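Side-chain contacts in putative nucleotide sugar epimerase/ dehydratase (Bordetella bronchiseptica, PDB 2Q1S), which binds NADH and, as a member of the NAD(P)-dependent epimerase/dehydratase family, probably modifies a UDP-linked sugar during lipopolysaccharide O-antigen biosynthesis: residues 232-237 / 294-299; 240-243 / 247-250. All blocks are in the same frame, centred on the assembly; numbering follows the deposited sequence.

Contact 1. Residues 232-237 / 294-299; sequences RNVTPT and ADLATK. With NAI (1,4-dihydronicotinamide adenine dinucleotide), chain B.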
ATOM      1  N   ARG A 232       2.775  14.519 -21.363  1.00 49.37           N
ATOM      2  CA  ARG A 232       2.061  13.594 -20.472  1.00 49.37           C
ATOM      3  C   ARG A 232       2.030  12.161 -20.948  1.00 49.61           C
ATOM      4  O   ARG A 232       2.159  11.232 -20.142  1.00 51.32           O
ATOM      5  CB  ARG A 232       0.613  14.038 -20.293  1.00 49.99           C
ATOM      6  CG  ARG A 232       0.430  15.284 -19.470  1.00 49.46           C
ATOM      7  CD  ARG A 232      -1.038  15.693 -19.541  1.00 46.30           C
ATOM      8  NE  ARG A 232      -2.033  14.696 -19.100  1.00 46.24           N
ATOM      9  CZ  ARG A 232      -2.778  14.826 -18.004  1.00 45.27           C
ATOM     10  NH1 ARG A 232      -2.555  15.869 -17.189  1.00 45.81           N
ATOM     11  NH2 ARG A 232      -3.767  13.972 -17.744  1.00 47.88           N
ATOM     12  N   ASN A 233       1.791  11.994 -22.249  1.00 48.59           N
ATOM     13  CA  ASN A 233       1.587  10.675 -22.838  1.00 48.08           C
ATOM     14  C   ASN A 233       1.873  10.777 -24.335  1.00 48.32           C
ATOM     15  O   ASN A 233       1.856  11.876 -24.899  1.00 48.68           O
ATOM     16  CB  ASN A 233       0.135  10.250 -22.606  1.00 48.59           C
ATOM     17  CG  ASN A 233      -0.075   9.619 -21.241  1.00 48.85           C
ATOM     18  OD1 ASN A 233       0.552   8.602 -20.917  1.00 49.44           O
ATOM     19  ND2 ASN A 233      -0.983  10.179 -20.451  1.00 50.51           N
ATOM     20  N   VAL A 234       2.119   9.630 -24.962  1.00 48.24           N
ATOM     21  CA  VAL A 234       2.591   9.586 -26.341  1.00 47.77           C
ATOM     22  C   VAL A 234       1.578  10.194 -27.321  1.00 47.90           C
ATOM     23  O   VAL A 234       1.959  10.963 -28.197  1.00 48.82           O
ATOM     24  CB  VAL A 234       3.048   8.171 -26.768  1.00 47.91           C
ATOM     25  CG1 VAL A 234       1.897   7.145 -26.666  1.00 49.19           C
ATOM     26  CG2 VAL A 234       3.727   8.182 -28.148  1.00 49.40           C
ATOM     27  N   THR A 235       0.297   9.852 -27.163  1.00 47.54           N
ATOM     28  CA  THR A 235      -0.698  10.372 -28.120  1.00 46.72           C
ATOM     29  C   THR A 235      -0.814  11.910 -28.183  1.00 47.51           C
ATOM     30  O   THR A 235      -0.648  12.484 -29.264  1.00 47.11           O
ATOM     31  CB  THR A 235      -2.069   9.683 -27.948  1.00 47.17           C
ATOM     32  OG1 THR A 235      -1.881   8.261 -28.003  1.00 47.43           O
ATOM     33  CG2 THR A 235      -3.065  10.108 -29.029  1.00 46.52           C
ATOM     34  N   PRO A 236      -1.107  12.585 -27.047  1.00 46.76           N
ATOM     35  CA  PRO A 236      -1.172  14.045 -27.112  1.00 46.57           C
ATOM     36  C   PRO A 236       0.167  14.719 -27.484  1.00 46.98           C
ATOM     37  O   PRO A 236       0.171  15.795 -28.106  1.00 46.92           O
ATOM     38  CB  PRO A 236      -1.668  14.448 -25.721  1.00 45.80           C
ATOM     39  CG  PRO A 236      -1.234  13.320 -24.837  1.00 44.75           C
ATOM     40  CD  PRO A 236      -1.451  12.104 -25.700  1.00 45.93           C
ATOM     41  N   THR A 237       1.274  14.060 -27.129  1.00 47.32           N
ATOM     42  CA  THR A 237       2.593  14.556 -27.541  1.00 47.92           C
ATOM     43  C   THR A 237       2.727  14.522 -29.050  1.00 48.02           C
ATOM     44  O   THR A 237       3.096  15.530 -29.661  1.00 48.03           O
ATOM     45  CB  THR A 237       3.722  13.754 -26.882  1.00 48.43           C
ATOM     46  OG1 THR A 237       3.713  14.025 -25.486  1.00 47.43           O
ATOM     47  CG2 THR A 237       5.079  14.188 -27.414  1.00 48.10           C
ATOM     48  N   ALA A 294       4.702   3.062 -33.998  1.00 48.95           N
ATOM     49  CA  ALA A 294       4.960   3.452 -35.396  1.00 50.99           C
ATOM     50  C   ALA A 294       3.659   3.721 -36.165  1.00 52.77           C
ATOM     51  O   ALA A 294       3.589   4.704 -36.902  1.00 54.27           O
ATOM     52  CB  ALA A 294       5.814   2.424 -36.122  1.00 50.66           C
ATOM     53  N   ASP A 295       2.644   2.865 -35.971  1.00 54.24           N
ATOM     54  CA  ASP A 295       1.356   3.010 -36.659  1.00 55.13           C
ATOM     55  C   ASP A 295       0.556   4.174 -36.098  1.00 56.45           C
ATOM     56  O   ASP A 295      -0.078   4.916 -36.849  1.00 56.20           O
ATOM     57  CB  ASP A 295       0.539   1.719 -36.610  1.00 55.70           C
ATOM     58  CG  ASP A 295       1.099   0.645 -37.522  1.00 56.87           C
ATOM     59  OD1 ASP A 295       1.979   0.959 -38.358  1.00 59.21           O
ATOM     60  OD2 ASP A 295       0.660  -0.516 -37.416  1.00 58.88           O
ATOM     61  N   LEU A 296       0.596   4.326 -34.775  1.00 56.78           N
ATOM     62  CA  LEU A 296       0.056   5.539 -34.143  1.00 58.30           C
ATOM     63  C   LEU A 296       0.613   6.809 -34.812  1.00 58.60           C
ATOM     64  O   LEU A 296      -0.148   7.663 -35.303  1.00 59.83           O
ATOM     65  CB  LEU A 296       0.327   5.533 -32.626  1.00 58.23           C
ATOM     66  CG  LEU A 296      -0.289   6.678 -31.805  1.00 59.34           C
ATOM     67  CD1 LEU A 296      -1.756   6.374 -31.495  1.00 61.47           C
ATOM     68  CD2 LEU A 296       0.486   6.909 -30.491  1.00 58.79           C
ATOM     69  N   ALA A 297       1.943   6.911 -34.875  1.00 58.49           N
ATOM     70  CA  ALA A 297       2.607   8.069 -35.504  1.00 58.07           C
ATOM     71  C   ALA A 297       2.229   8.211 -36.976  1.00 58.55           C
ATOM     72  O   ALA A 297       1.974   9.322 -37.444  1.00 58.30           O
ATOM     73  CB  ALA A 297       4.119   7.975 -35.336  1.00 57.68           C
ATOM     74  N   THR A 298       2.190   7.088 -37.695  1.00 58.36           N
ATOM     75  CA  THR A 298       1.832   7.091 -39.110  1.00 59.92           C
ATOM     76  C   THR A 298       0.447   7.721 -39.304  1.00 60.11           C
ATOM     77  O   THR A 298       0.293   8.644 -40.108  1.00 59.77           O
ATOM     78  CB  THR A 298       1.909   5.660 -39.709  1.00 59.65           C
ATOM     79  OG1 THR A 298       3.288   5.253 -39.765  1.00 60.19           O
ATOM     80  CG2 THR A 298       1.304   5.641 -41.097  1.00 60.39           C
ATOM     81  N   LYS A 299      -0.524   7.242 -38.513  1.00 60.70           N
ATOM     82  CA  LYS A 299      -1.925   7.692 -38.562  1.00 61.20           C
ATOM     83  C   LYS A 299      -2.071   9.176 -38.216  1.00 61.07           C
ATOM     84  O   LYS A 299      -2.750   9.919 -38.912  1.00 62.86           O
ATOM     85  CB  LYS A 299      -2.779   6.864 -37.598  1.00 61.14           C
ATOM     86  CG  LYS A 299      -3.095   5.452 -38.090  1.00 61.22           C
ATOM     87  CD  LYS A 299      -3.364   4.524 -36.911  1.00 62.48           C
ATOM     88  CE  LYS A 299      -4.108   3.257 -37.309  1.00 62.10           C
ATOM     89  NZ  LYS A 299      -3.483   2.428 -38.356  1.00 62.93           N
TER
HETATM   90  PA  NAI B 358      -5.424  13.187 -14.567  1.00 26.26           P
HETATM   91  O1A NAI B 358      -4.147  13.548 -13.898  1.00 27.38           O
HETATM   92  O2A NAI B 358      -5.938  14.072 -15.727  1.00 27.58           O
HETATM   93  O5B NAI B 358      -6.573  13.005 -13.552  1.00 24.32           O
HETATM   94  C5B NAI B 358      -6.402  12.837 -12.140  1.00 25.68           C
HETATM   95  C4B NAI B 358      -7.103  13.947 -11.376  1.00 25.86           C
HETATM   96  O4B NAI B 358      -6.869  13.760  -9.984  1.00 25.52           O
HETATM   97  C3B NAI B 358      -6.536  15.340 -11.758  1.00 27.51           C
HETATM   98  O3B NAI B 358      -7.616  16.223 -12.108  1.00 26.53           O
HETATM   99  C2B NAI B 358      -5.897  15.812 -10.460  1.00 26.06           C
HETATM  100  O2B NAI B 358      -5.905  17.248 -10.195  1.00 27.11           O
HETATM  101  C1B NAI B 358      -6.734  15.079  -9.411  1.00 24.21           C
HETATM  102  N9A NAI B 358      -6.121  14.982  -8.098  1.00 24.91           N
HETATM  103  C8A NAI B 358      -4.801  14.755  -7.814  1.00 24.42           C
HETATM  104  N7A NAI B 358      -4.645  14.690  -6.491  1.00 23.62           N
HETATM  105  C5A NAI B 358      -5.852  14.857  -5.879  1.00 25.90           C
HETATM  106  C6A NAI B 358      -6.377  14.902  -4.507  1.00 25.81           C
HETATM  107  N6A NAI B 358      -5.604  14.750  -3.425  1.00 25.19           N
HETATM  108  N1A NAI B 358      -7.717  15.102  -4.303  1.00 25.88           N
HETATM  109  C2A NAI B 358      -8.519  15.266  -5.389  1.00 25.34           C
HETATM  110  N3A NAI B 358      -8.145  15.235  -6.679  1.00 25.66           N
HETATM  111  C4A NAI B 358      -6.817  15.026  -6.993  1.00 25.41           C
HETATM  112  O3  NAI B 358      -5.147  11.719 -15.137  1.00 25.79           O
HETATM  113  PN  NAI B 358      -6.171  10.679 -15.854  1.00 27.64           P
HETATM  114  O1N NAI B 358      -5.494  10.028 -16.953  1.00 29.13           O
HETATM  115  O2N NAI B 358      -7.482  11.410 -15.992  1.00 28.29           O
HETATM  116  O5D NAI B 358      -6.402   9.605 -14.638  1.00 28.03           O
HETATM  117  C5D NAI B 358      -7.703   9.339 -14.088  1.00 28.88           C
HETATM  118  C4D NAI B 358      -7.617   8.000 -13.353  1.00 26.97           C
HETATM  119  O4D NAI B 358      -7.378   6.980 -14.293  1.00 26.65           O
HETATM  120  C3D NAI B 358      -6.418   7.919 -12.406  1.00 26.52           C
HETATM  121  O3D NAI B 358      -6.860   7.250 -11.218  1.00 24.17           O
HETATM  122  C2D NAI B 358      -5.403   7.120 -13.165  1.00 28.71           C
HETATM  123  O2D NAI B 358      -4.489   6.433 -12.268  1.00 27.69           O
HETATM  124  C1D NAI B 358      -6.265   6.143 -13.915  1.00 30.17           C
HETATM  125  N1N NAI B 358      -5.645   5.599 -15.095  1.00 30.03           N
HETATM  126  C2N NAI B 358      -5.460   6.335 -16.239  1.00 32.97           C
HETATM  127  C3N NAI B 358      -4.881   5.768 -17.371  1.00 29.63           C
HETATM  128  C7N NAI B 358      -4.652   6.574 -18.647  1.00 31.26           C
HETATM  129  O7N NAI B 358      -4.159   6.007 -19.607  1.00 31.06           O
HETATM  130  N7N NAI B 358      -5.046   7.873 -18.636  1.00 32.02           N
HETATM  131  C4N NAI B 358      -4.526   4.392 -17.376  1.00 31.53           C
HETATM  132  C5N NAI B 358      -4.768   3.650 -16.185  1.00 31.23           C
HETATM  133  C6N NAI B 358      -5.357   4.272 -15.085  1.00 33.46           C
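The start of helix 234-243, leading out of the NADH pocket of this extended short-chain dehydrogenase/reductase fold, packs on helix 293-304 through the branched end of Leu-296. CD2 of Leu-296 is the main point of touch. It comes tip to tip with Val-234, 4.1 Å from CG1, and stands 3.7 Å from OG1 of Thr-235, whose side chain it crosses at about a right angle. CG of Leu-296 lies anti to the backbone N (chi1 -175°), which carries the branched end out from its own helix, with CD2 meeting both Val-234 and Thr-235 and CD1 near the Thr-235 hydroxyl alone. Phe-260 of strand 257-262 lies against Val-234, Thr-235 and Leu-296 alike; Val-234 also touches Arg-258, of the UDP site, which is unoccupied here.

At the other end of segment 232-237, Arg-232 turns to the cofactor. Its NH2 donates to O2A on the adenosine-side phosphate of NADH at 3.0 Å, with an N-H...O angle of 159°, and the oxygen lies at the edge of the guanidinium in its plane. NE forms a salt bridge with Glu-216 and NH1 bonds to the carbonyl of Ser-68; with every nitrogen engaged, the rotation of the group is fixed. Asn-233 occupies the N-cap position without a side-chain cap, and its ND2 bonds to the same Glu-216 oxygen. The carbonyl O of Asn-233 takes two donors from Thr-237: N at 3.2 Å, and OG1 at 2.9 Å, the hydroxyl sitting 42° above the carbonyl plane.

Contact 2. Residues 240-243 / 247-250; sequences YKAL and PLPL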
ATOM      1  N   TYR A 240       0.282  16.999 -30.822  1.00 48.33           N
ATOM      2  CA  TYR A 240       0.782  18.368 -30.712  1.00 48.25           C
ATOM      3  C   TYR A 240       1.917  18.621 -31.714  1.00 48.39           C
ATOM      4  O   TYR A 240       1.855  19.586 -32.500  1.00 48.93           O
ATOM      5  CB  TYR A 240       1.242  18.684 -29.277  1.00 48.69           C
ATOM      6  CG  TYR A 240       1.837  20.068 -29.155  1.00 49.94           C
ATOM      7  CD1 TYR A 240       1.019  21.201 -29.074  1.00 50.62           C
ATOM      8  CD2 TYR A 240       3.224  20.252 -29.177  1.00 50.45           C
ATOM      9  CE1 TYR A 240       1.574  22.485 -29.006  1.00 52.56           C
ATOM     10  CE2 TYR A 240       3.783  21.512 -29.076  1.00 51.85           C
ATOM     11  CZ  TYR A 240       2.958  22.626 -29.004  1.00 52.51           C
ATOM     12  OH  TYR A 240       3.524  23.880 -28.923  1.00 54.05           O
ATOM     13  N   LYS A 241       2.931  17.747 -31.704  1.00 48.36           N
ATOM     14  CA  LYS A 241       4.125  17.931 -32.545  1.00 49.91           C
ATOM     15  C   LYS A 241       3.773  17.839 -34.033  1.00 49.98           C
ATOM     16  O   LYS A 241       4.320  18.589 -34.859  1.00 49.83           O
ATOM     17  CB  LYS A 241       5.227  16.936 -32.165  1.00 49.84           C
ATOM     18  CG  LYS A 241       5.904  17.271 -30.837  1.00 50.98           C
ATOM     19  CD  LYS A 241       6.893  16.219 -30.371  1.00 52.69           C
ATOM     20  CE  LYS A 241       7.911  16.873 -29.417  1.00 58.23           C
ATOM     21  NZ  LYS A 241       8.740  15.879 -28.686  1.00 62.63           N
ATOM     22  N   ALA A 242       2.861  16.925 -34.372  1.00 50.70           N
ATOM     23  CA  ALA A 242       2.381  16.775 -35.753  1.00 51.94           C
ATOM     24  C   ALA A 242       1.657  18.027 -36.243  1.00 53.00           C
ATOM     25  O   ALA A 242       1.907  18.503 -37.365  1.00 52.48           O
ATOM     26  CB  ALA A 242       1.484  15.575 -35.870  1.00 51.91           C
ATOM     27  N   LEU A 243       0.783  18.569 -35.399  1.00 54.18           N
ATOM     28  CA  LEU A 243       0.101  19.841 -35.674  1.00 55.93           C
ATOM     29  C   LEU A 243       1.050  21.032 -35.844  1.00 58.04           C
ATOM     30  O   LEU A 243       0.691  22.012 -36.481  1.00 57.46           O
ATOM     31  CB  LEU A 243      -0.947  20.141 -34.587  1.00 55.45           C
ATOM     32  CG  LEU A 243      -2.260  19.340 -34.609  1.00 52.82           C
ATOM     33  CD1 LEU A 243      -3.145  19.829 -33.484  1.00 50.91           C
ATOM     34  CD2 LEU A 243      -2.975  19.525 -35.952  1.00 51.88           C
ATOM     35  N   PRO A 247       8.937  16.641 -36.680  1.00 61.73           N
ATOM     36  CA  PRO A 247       9.129  15.186 -36.702  1.00 61.80           C
ATOM     37  C   PRO A 247       8.714  14.538 -35.379  1.00 61.61           C
ATOM     38  O   PRO A 247       9.009  15.070 -34.305  1.00 61.50           O
ATOM     39  CB  PRO A 247      10.642  15.031 -36.919  1.00 61.84           C
ATOM     40  CG  PRO A 247      11.059  16.294 -37.542  1.00 61.70           C
ATOM     41  CD  PRO A 247      10.202  17.356 -36.926  1.00 61.91           C
ATOM     42  N   LEU A 248       8.014  13.412 -35.470  1.00 61.18           N
ATOM     43  CA  LEU A 248       7.600  12.661 -34.282  1.00 61.38           C
ATOM     44  C   LEU A 248       8.719  11.738 -33.834  1.00 61.50           C
ATOM     45  O   LEU A 248       9.110  10.844 -34.588  1.00 61.60           O
ATOM     46  CB  LEU A 248       6.334  11.846 -34.563  1.00 61.18           C
ATOM     47  CG  LEU A 248       5.077  12.573 -35.061  1.00 62.64           C
ATOM     48  CD1 LEU A 248       3.894  11.639 -35.005  1.00 65.10           C
ATOM     49  CD2 LEU A 248       4.789  13.846 -34.267  1.00 63.54           C
ATOM     50  N   PRO A 249       9.232  11.933 -32.605  1.00 61.78           N
ATOM     51  CA  PRO A 249      10.326  11.083 -32.157  1.00 62.21           C
ATOM     52  C   PRO A 249       9.835   9.680 -31.796  1.00 62.99           C
ATOM     53  O   PRO A 249       8.976   9.523 -30.929  1.00 63.05           O
ATOM     54  CB  PRO A 249      10.868  11.817 -30.926  1.00 61.94           C
ATOM     55  CG  PRO A 249       9.725  12.623 -30.418  1.00 62.07           C
ATOM     56  CD  PRO A 249       8.822  12.914 -31.580  1.00 61.73           C
ATOM     57  N   LEU A 250      10.357   8.674 -32.492  1.00 64.00           N
ATOM     58  CA  LEU A 250      10.083   7.279 -32.146  1.00 64.77           C
ATOM     59  C   LEU A 250      11.271   6.713 -31.387  1.00 65.16           C
ATOM     60  O   LEU A 250      12.416   6.875 -31.805  1.00 65.28           O
ATOM     61  CB  LEU A 250       9.813   6.421 -33.389  1.00 65.00           C
ATOM     62  CG  LEU A 250       8.586   6.677 -34.272  1.00 65.58           C
ATOM     63  CD1 LEU A 250       8.619   5.716 -35.446  1.00 66.25           C
ATOM     64  CD2 LEU A 250       7.294   6.503 -33.492  1.00 66.15           C
TER
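The pyrrolidine ring of Pro-249 is met on its CG and CD side by the far end of Lys-241, whose chain crosses the proline at about a right angle. NZ of Lys-241 lies 3.8 Å from CG of Pro-249, and the lysine CD lies 4.0 Å from the proline CD. From CG outward the lysine chain is extended, which lets it run from the last turn of helix 234-243 out to the ring. Its ammonium also makes a cation-pi interaction with Trp-231, just upstream of the helix.

Closer to the backbone, Leu-248 sets a single methyl group, CD2, against two successive helical residues. That methyl is 3.8 Å from CB of Lys-241, 3.6 Å from the backbone N of Ala-242 and 4.1 Å from CB of Ala-242. The leucine CG sits beside its own backbone N (chi1 -57°), and from there the end of the side chain comes nearer to the helix than its first bond would suggest. Helix 293-304 closes over this inner part: Ala-242 touches Ile-300 and Thr-304, while Leu-248 touches Ala-297 and Asn-301.

The chain thus leaves helix 234-243 and folds back on its last turn. Pro-249 is exposed and, like nearby Glu-251, belongs to the UDP-binding site, though no UDP occupies that site here. Between the two segments the contact is van der Waals throughout, so their hold on each other rests on shape, and the cation-pi interaction with Trp-231 probably limits where the lysine end can sit beside the proline.

In the fold
From the N terminus, the chain first builds the parallel strands and helices that hold NADH and only afterwards reaches helix 234-243, which both contacts share. Contact 2 closes a short loop where the chain turns back on the end of this helix. Strand 257-262, helix 263-276 and strand 281-284 follow before helix 293-304 returns to the helix start and closes the much longer loop of contact 1, inside which contact 2 is nested. Their centres are about 8 Å apart, and the two join directly: CB of Ala-297 lies 3.7 Å from CD1 of Leu-248. Helix 293-304 thus ties the cofactor-facing end of helix 234-243 to the UDP-site loop.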